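Local coordinates for periplasmic binding protein component of an ABC type zinc uptake transporter (Synechocystis sp., PDB 2OV3) that probably captures zinc in the periplasm and delivers it to an ABC-type uptake transporter, at residues 55-60 and 77-82; 154-159 and 255-260; 196-201 and 224-229. One frame throughout, in Å; residues are numbered along the deposited sequence.

Contact 1. Residues 55-60 and 77-82; sequences YVLIGL and MKLIDS
L57 O takes two hydrogen bonds from S82, and they arrive differently: OG of S82, 2.7 Å from L57 O, lies in the carbonyl plane on a lone pair, whereas S82 N, 3.1 Å from L57 O, stands above that plane. The hydroxyl reaches the carbonyl because chi1 of 67° sets it between the backbone N and the carbonyl carbon of S82. Earlier along the pair the backbones alternate as parallel strands do: Y55 N donates to K78 O, I80 N to Y55 O at 2.7 Å, and L57 N to I80 O in a more bent bond (131° at the hydrogen). Strands 54-57 and 78-81, joined through helix 67-73, form a beta-alpha-beta unit at the edge of a four-stranded parallel sheet. On one face Y55, L57 and L79 line up. CD1 of L57 meets CB of L79 at 3.8 Å, and the M77 side chain runs alongside Y55. CE of M77 lies 3.6 Å from CB of Y55, and the sulfur completes a Met-aromatic contact, oblique to the ring. On the other face CG2 of V56 touches CD1 of I80 at 4.0 Å, and I116 of helix 106-123 covers both. Where the strands end, a water accepts from L60 N and donates to OD2 of D81, while OD1 of D81 accepts from A83 N and passes 3.4 Å from CA of G59. In the second shell, E63 receives I58 N and G59 N on its two carboxylate oxygens, and S8 bonds to the Y55 hydroxyl.

Contact 2. Residues 154-159 and 255-260; sequences QPLPQR and ANSAQP
Q158 N donates to N256 O across 3.1 Å, a fairly straight bond (160° at the hydrogen) with the donor in the carbonyl plane, and joins the loop 154-159 to the C-terminal end region of helix 241-256. The contact thereby ties the entry to strand 160-163, a central strand of the parallel sheet of the C-terminal lobe, to that last helix. N256 contributes the largest share, its CB wedged between L156 and Q158. CD1 of L156 comes within 3.9 Å of CB of N256, the two side chains crossing at about a right angle, while CB of Q158 touches the same N256 CB at 3.5 Å. The Q158 chain then bends at chi2 (55°) and turns its end away, where OE1 accepts from K160 N. L156 also reaches I252 and A253, one turn back in the helix. CD of P157 lies 3.1 Å from N256 O, beside the backbone bond. R159 ties the loop to its surroundings: NH1 donates to L153 O and L156 O, and NE to N176 O. NH1 of R159, 2.7 Å from L156 O, approaches in the carbonyl plane on a lone pair, and the oxygen lies only 3° out of the guanidinium plane.

Contact 3. Residues 196-201 and 224-229; sequences QLIDTA and AAEIGA
With chi1 of -50° in I227 and -61° in I198, each isoleucine sets CG1 anti to its carbonyl carbon and CG2 anti to its backbone nitrogen, and the two side chains meet with CG2 of I198 3.6 Å from CG1 of I227. The rest of I227 reaches A201, whose CB has CD1 and CG2 of I227 both at 3.5 Å; a small methyl thus receives both arms of a branched neighbour. L197 adds a looser touch, its CD2 4.2 Å from CD1 of I227. On the outer side CD1 of I198 rests 3.9 Å from CB of E226, whose carboxylate has a long, weak ion pair with K202. Helices 193-204 and 218-227 are neighbours beside the second parallel sheet, and I162 of strand 160-163 lies under both A201 and I227. Just past I227 the helix closes in a Schellman motif: G228, with positive phi, is the C-prime residue, A229 N bonds to A224 O at 2.9 Å, and G228 N to A225 O. No hydrogen bond crosses between 196-201 and 224-229, so their mutual association rests on the fit of aliphatic groups, to which even the exposed E226 contributes through its CB.

In the fold
Each of two lobes holds a four-stranded parallel sheet (order 2-1-3-4) flanked by helices, as in the solute-binding protein 9 family, with helix 128-153 running along both. Contact 1 lies in the first lobe, contacts 2 and 3 in the second; the centres of contacts 1 and 3 are 39 Å apart. Contact 3 is nested in the chain enclosed by contact 2, with centres 17 Å and nearest atoms about 7 Å apart. Zinc is bound by H37, H101 and H165. The I58 side chain of contact 1 is about 9 Å from the ion; the L197 side chain of contact 3 is about 12 Å from that of H165. Contact 2 lies away from the site.

Contact 1. Residues 55-60 and 77-82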
# COMPACT_ATOMS: atom_id res chain seq x y z
N TYR A 55 -3.64 -5.65 -17.19
CA TYR A 55 -2.96 -5.85 -15.93
C TYR A 55 -2.79 -4.47 -15.29
O TYR A 55 -2.29 -3.54 -15.93
CB TYR A 55 -1.60 -6.49 -16.16
CG TYR A 55 -0.85 -6.86 -14.89
CD1 TYR A 55 -0.66 -8.21 -14.55
CD2 TYR A 55 -0.30 -5.88 -14.06
CE1 TYR A 55 0.08 -8.56 -13.42
CE2 TYR A 55 0.44 -6.22 -12.93
CZ TYR A 55 0.63 -7.57 -12.62
OH TYR A 55 1.39 -7.92 -11.54
N VAL A 56 -3.22 -4.34 -14.04
CA VAL A 56 -3.11 -3.07 -13.35
C VAL A 56 -1.83 -2.97 -12.52
O VAL A 56 -1.72 -3.55 -11.42
CB VAL A 56 -4.30 -2.82 -12.39
CG1 VAL A 56 -4.24 -1.39 -11.86
CG2 VAL A 56 -5.63 -3.07 -13.10
N LEU A 57 -0.86 -2.24 -13.05
CA LEU A 57 0.41 -2.03 -12.36
C LEU A 57 0.20 -0.97 -11.29
O LEU A 57 -0.67 -0.10 -11.41
CB LEU A 57 1.47 -1.52 -13.33
CG LEU A 57 1.78 -2.33 -14.59
CD1 LEU A 57 2.51 -1.44 -15.59
CD2 LEU A 57 2.62 -3.55 -14.24
N ILE A 58 0.99 -1.07 -10.23
CA ILE A 58 0.96 -0.09 -9.15
C ILE A 58 1.80 1.06 -9.71
O ILE A 58 1.52 2.24 -9.47
CB ILE A 58 1.63 -0.64 -7.85
CG1 ILE A 58 0.61 -1.41 -7.01
CG2 ILE A 58 2.23 0.50 -7.02
CD1 ILE A 58 0.71 -2.90 -7.18
N GLY A 59 2.81 0.69 -10.49
CA GLY A 59 3.69 1.67 -11.09
C GLY A 59 4.82 2.03 -10.14
O GLY A 59 5.03 1.33 -9.14
N LEU A 60 5.54 3.11 -10.44
CA LEU A 60 6.65 3.55 -9.60
C LEU A 60 7.67 2.45 -9.35
O LEU A 60 8.25 2.35 -8.27
CB LEU A 60 6.11 4.08 -8.27
CG LEU A 60 5.27 5.34 -8.47
CD1 LEU A 60 4.57 5.73 -7.17
CD2 LEU A 60 6.15 6.46 -8.95
N MET A 77 -1.74 -7.97 -23.54
CA MET A 77 -2.24 -7.55 -22.25
C MET A 77 -1.98 -6.06 -22.03
O MET A 77 -0.83 -5.62 -22.09
CB MET A 77 -1.55 -8.37 -21.17
CG MET A 77 -2.02 -8.11 -19.76
SD MET A 77 -1.23 -9.27 -18.66
CE MET A 77 0.35 -8.45 -18.41
N LYS A 78 -3.03 -5.28 -21.80
CA LYS A 78 -2.86 -3.85 -21.58
C LYS A 78 -2.32 -3.58 -20.18
O LYS A 78 -2.93 -3.98 -19.19
CB LYS A 78 -4.19 -3.10 -21.76
CG LYS A 78 -4.08 -1.59 -21.59
CD LYS A 78 -3.37 -0.95 -22.79
CE LYS A 78 -3.15 0.56 -22.61
NZ LYS A 78 -2.13 0.87 -21.56
N LEU A 79 -1.18 -2.90 -20.10
CA LEU A 79 -0.60 -2.58 -18.81
C LEU A 79 -1.16 -1.24 -18.35
O LEU A 79 -1.03 -0.23 -19.03
CB LEU A 79 0.93 -2.51 -18.89
CG LEU A 79 1.62 -3.79 -19.39
CD1 LEU A 79 3.12 -3.59 -19.39
CD2 LEU A 79 1.22 -4.97 -18.50
N ILE A 80 -1.79 -1.24 -17.18
CA ILE A 80 -2.36 -0.02 -16.66
C ILE A 80 -1.48 0.52 -15.53
O ILE A 80 -1.44 -0.04 -14.43
CB ILE A 80 -3.80 -0.27 -16.15
CG1 ILE A 80 -4.58 -1.09 -17.18
CG2 ILE A 80 -4.51 1.05 -15.92
CD1 ILE A 80 -5.97 -1.51 -16.74
N ASP A 81 -0.75 1.59 -15.81
CA ASP A 81 0.09 2.22 -14.81
C ASP A 81 -0.86 3.07 -14.01
O ASP A 81 -1.19 4.20 -14.40
CB ASP A 81 1.14 3.10 -15.48
CG ASP A 81 2.07 3.77 -14.48
OD1 ASP A 81 1.92 3.54 -13.26
OD2 ASP A 81 2.97 4.51 -14.93
N SER A 82 -1.33 2.53 -12.89
CA SER A 82 -2.27 3.27 -12.06
C SER A 82 -1.64 4.44 -11.32
O SER A 82 -2.35 5.24 -10.72
CB SER A 82 -2.96 2.32 -11.07
OG SER A 82 -2.04 1.83 -10.12
O HOH W 1 4.86 4.94 -12.75

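Contact 2. Residues 154-159 and 255-260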
# COMPACT_ATOMS: atom_id res chain seq x y z
N GLN A 154 -5.46 13.66 13.56
CA GLN A 154 -5.24 15.11 13.72
C GLN A 154 -4.92 15.61 15.12
O GLN A 154 -3.99 16.39 15.30
CB GLN A 154 -6.46 15.89 13.20
CG GLN A 154 -6.40 17.41 13.42
CD GLN A 154 -6.82 17.83 14.84
OE1 GLN A 154 -7.93 17.52 15.29
NE2 GLN A 154 -5.94 18.53 15.53
N PRO A 155 -5.69 15.19 16.13
CA PRO A 155 -5.46 15.63 17.50
C PRO A 155 -4.32 14.96 18.25
O PRO A 155 -3.99 15.37 19.37
CB PRO A 155 -6.80 15.37 18.17
CG PRO A 155 -7.20 14.07 17.53
CD PRO A 155 -6.87 14.30 16.06
N LEU A 156 -3.71 13.94 17.65
CA LEU A 156 -2.64 13.21 18.33
C LEU A 156 -1.39 14.04 18.66
O LEU A 156 -0.80 14.68 17.79
CB LEU A 156 -2.24 11.98 17.51
CG LEU A 156 -3.35 11.00 17.05
CD1 LEU A 156 -2.71 9.88 16.23
CD2 LEU A 156 -4.09 10.42 18.25
N PRO A 157 -0.99 14.06 19.95
CA PRO A 157 0.20 14.81 20.39
C PRO A 157 1.43 14.24 19.69
O PRO A 157 2.27 14.98 19.18
CB PRO A 157 0.23 14.55 21.89
CG PRO A 157 -1.20 14.31 22.23
CD PRO A 157 -1.69 13.47 21.10
N GLN A 158 1.53 12.91 19.67
CA GLN A 158 2.66 12.23 19.04
C GLN A 158 2.38 12.02 17.56
O GLN A 158 1.37 11.42 17.18
CB GLN A 158 2.93 10.88 19.71
CG GLN A 158 4.11 10.10 19.11
CD GLN A 158 5.40 10.91 19.09
OE1 GLN A 158 5.86 11.33 18.03
NE2 GLN A 158 5.99 11.12 20.26
N ARG A 159 3.27 12.54 16.72
CA ARG A 159 3.15 12.43 15.27
C ARG A 159 4.09 11.36 14.70
O ARG A 159 3.99 11.02 13.53
CB ARG A 159 3.50 13.77 14.60
CG ARG A 159 2.91 15.05 15.21
CD ARG A 159 1.40 14.99 15.36
NE ARG A 159 0.71 14.68 14.12
CZ ARG A 159 -0.56 14.28 14.05
NH1 ARG A 159 -1.27 14.17 15.16
NH2 ARG A 159 -1.13 14.01 12.88
N ALA A 255 -1.66 4.60 20.37
CA ALA A 255 -0.26 4.70 20.73
C ALA A 255 0.27 6.14 20.81
O ALA A 255 1.16 6.42 21.62
CB ALA A 255 0.58 3.90 19.75
N ASN A 256 -0.26 7.03 19.98
CA ASN A 256 0.21 8.42 19.94
C ASN A 256 -0.60 9.42 20.76
O ASN A 256 -0.42 10.63 20.61
CB ASN A 256 0.28 8.90 18.49
CG ASN A 256 1.39 8.23 17.71
OD1 ASN A 256 1.88 8.79 16.73
ND2 ASN A 256 1.79 7.03 18.12
N SER A 257 -1.47 8.93 21.63
CA SER A 257 -2.29 9.79 22.47
C SER A 257 -1.75 9.78 23.89
O SER A 257 -0.97 8.89 24.24
CB SER A 257 -3.74 9.30 22.51
OG SER A 257 -4.34 9.34 21.22
N ALA A 258 -2.18 10.74 24.69
CA ALA A 258 -1.76 10.80 26.09
C ALA A 258 -2.03 9.39 26.62
O ALA A 258 -3.12 8.87 26.46
CB ALA A 258 -2.60 11.82 26.85
N GLN A 259 -1.01 8.78 27.22
CA GLN A 259 -1.10 7.41 27.74
C GLN A 259 -1.51 7.27 29.21
O GLN A 259 -1.39 8.20 30.00
CB GLN A 259 0.25 6.72 27.53
CG GLN A 259 0.74 6.75 26.09
CD GLN A 259 -0.06 5.86 25.17
OE1 GLN A 259 -0.15 4.66 25.39
NE2 GLN A 259 -0.64 6.45 24.13
N PRO A 260 -2.03 6.08 29.58
CA PRO A 260 -2.46 5.81 30.95
C PRO A 260 -1.26 5.81 31.90
O PRO A 260 -1.38 5.40 33.05
CB PRO A 260 -3.11 4.44 30.85
CG PRO A 260 -3.65 4.42 29.46
CD PRO A 260 -2.48 5.00 28.68

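Contact 3. Residues 196-201 and 224-229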
# COMPACT_ATOMS: atom_id res chain seq x y z
N GLN A 196 20.36 4.36 17.56
CA GLN A 196 19.96 5.75 17.55
C GLN A 196 18.44 5.81 17.53
O GLN A 196 17.83 6.70 18.13
CB GLN A 196 20.51 6.46 16.31
CG GLN A 196 19.84 7.78 16.01
CD GLN A 196 20.36 8.90 16.87
OE1 GLN A 196 21.39 9.50 16.57
NE2 GLN A 196 19.64 9.20 17.96
N LEU A 197 17.82 4.87 16.82
CA LEU A 197 16.37 4.82 16.75
C LEU A 197 15.80 4.54 18.14
O LEU A 197 14.85 5.21 18.57
CB LEU A 197 15.93 3.74 15.74
CG LEU A 197 14.43 3.42 15.60
CD1 LEU A 197 14.15 2.77 14.23
CD2 LEU A 197 14.02 2.49 16.72
N ILE A 198 16.39 3.58 18.85
CA ILE A 198 15.92 3.25 20.19
C ILE A 198 16.04 4.41 21.16
O ILE A 198 15.13 4.64 21.96
CB ILE A 198 16.70 2.07 20.78
CG1 ILE A 198 16.51 0.83 19.91
CG2 ILE A 198 16.23 1.80 22.21
CD1 ILE A 198 17.24 -0.38 20.42
N ASP A 199 17.16 5.12 21.12
CA ASP A 199 17.33 6.25 22.03
C ASP A 199 16.38 7.37 21.68
O ASP A 199 15.87 8.06 22.56
CB ASP A 199 18.78 6.76 22.00
CG ASP A 199 19.77 5.73 22.54
OD1 ASP A 199 19.40 4.92 23.42
OD2 ASP A 199 20.94 5.75 22.09
N THR A 200 16.14 7.57 20.39
CA THR A 200 15.23 8.62 19.96
C THR A 200 13.83 8.28 20.45
O THR A 200 13.09 9.14 20.93
CB THR A 200 15.23 8.75 18.44
OG1 THR A 200 16.48 9.30 18.01
CG2 THR A 200 14.09 9.64 17.97
N ALA A 201 13.48 7.00 20.33
CA ALA A 201 12.18 6.51 20.75
C ALA A 201 11.99 6.72 22.26
O ALA A 201 10.98 7.27 22.68
CB ALA A 201 12.05 5.03 20.40
N ALA A 224 11.35 -3.18 20.40
CA ALA A 224 10.28 -2.84 21.31
C ALA A 224 10.66 -3.11 22.77
O ALA A 224 10.44 -2.27 23.64
CB ALA A 224 9.02 -3.63 20.95
N ALA A 225 11.23 -4.28 23.02
CA ALA A 225 11.66 -4.65 24.36
C ALA A 225 12.60 -3.59 24.90
O ALA A 225 12.42 -3.11 26.02
CB ALA A 225 12.35 -6.00 24.32
N GLU A 226 13.60 -3.21 24.11
CA GLU A 226 14.57 -2.21 24.53
C GLU A 226 13.98 -0.83 24.77
O GLU A 226 14.45 -0.09 25.64
CB GLU A 226 15.69 -2.09 23.51
CG GLU A 226 16.88 -2.99 23.78
CD GLU A 226 17.40 -2.86 25.21
OE1 GLU A 226 17.56 -1.71 25.68
OE2 GLU A 226 17.64 -3.92 25.85
N ILE A 227 12.97 -0.46 24.00
CA ILE A 227 12.37 0.86 24.16
C ILE A 227 11.31 0.84 25.25
O ILE A 227 10.86 1.89 25.72
CB ILE A 227 11.72 1.33 22.86
CG1 ILE A 227 12.71 1.18 21.70
CG2 ILE A 227 11.29 2.79 23.02
CD1 ILE A 227 12.12 1.55 20.35
N GLY A 228 10.90 -0.36 25.64
CA GLY A 228 9.87 -0.48 26.65
C GLY A 228 8.50 -0.27 26.03
O GLY A 228 7.55 0.10 26.70
N ALA A 229 8.38 -0.50 24.73
CA ALA A 229 7.09 -0.31 24.07
C ALA A 229 6.42 -1.63 23.69
O ALA A 229 7.00 -2.71 23.86
CB ALA A 229 7.25 0.57 22.85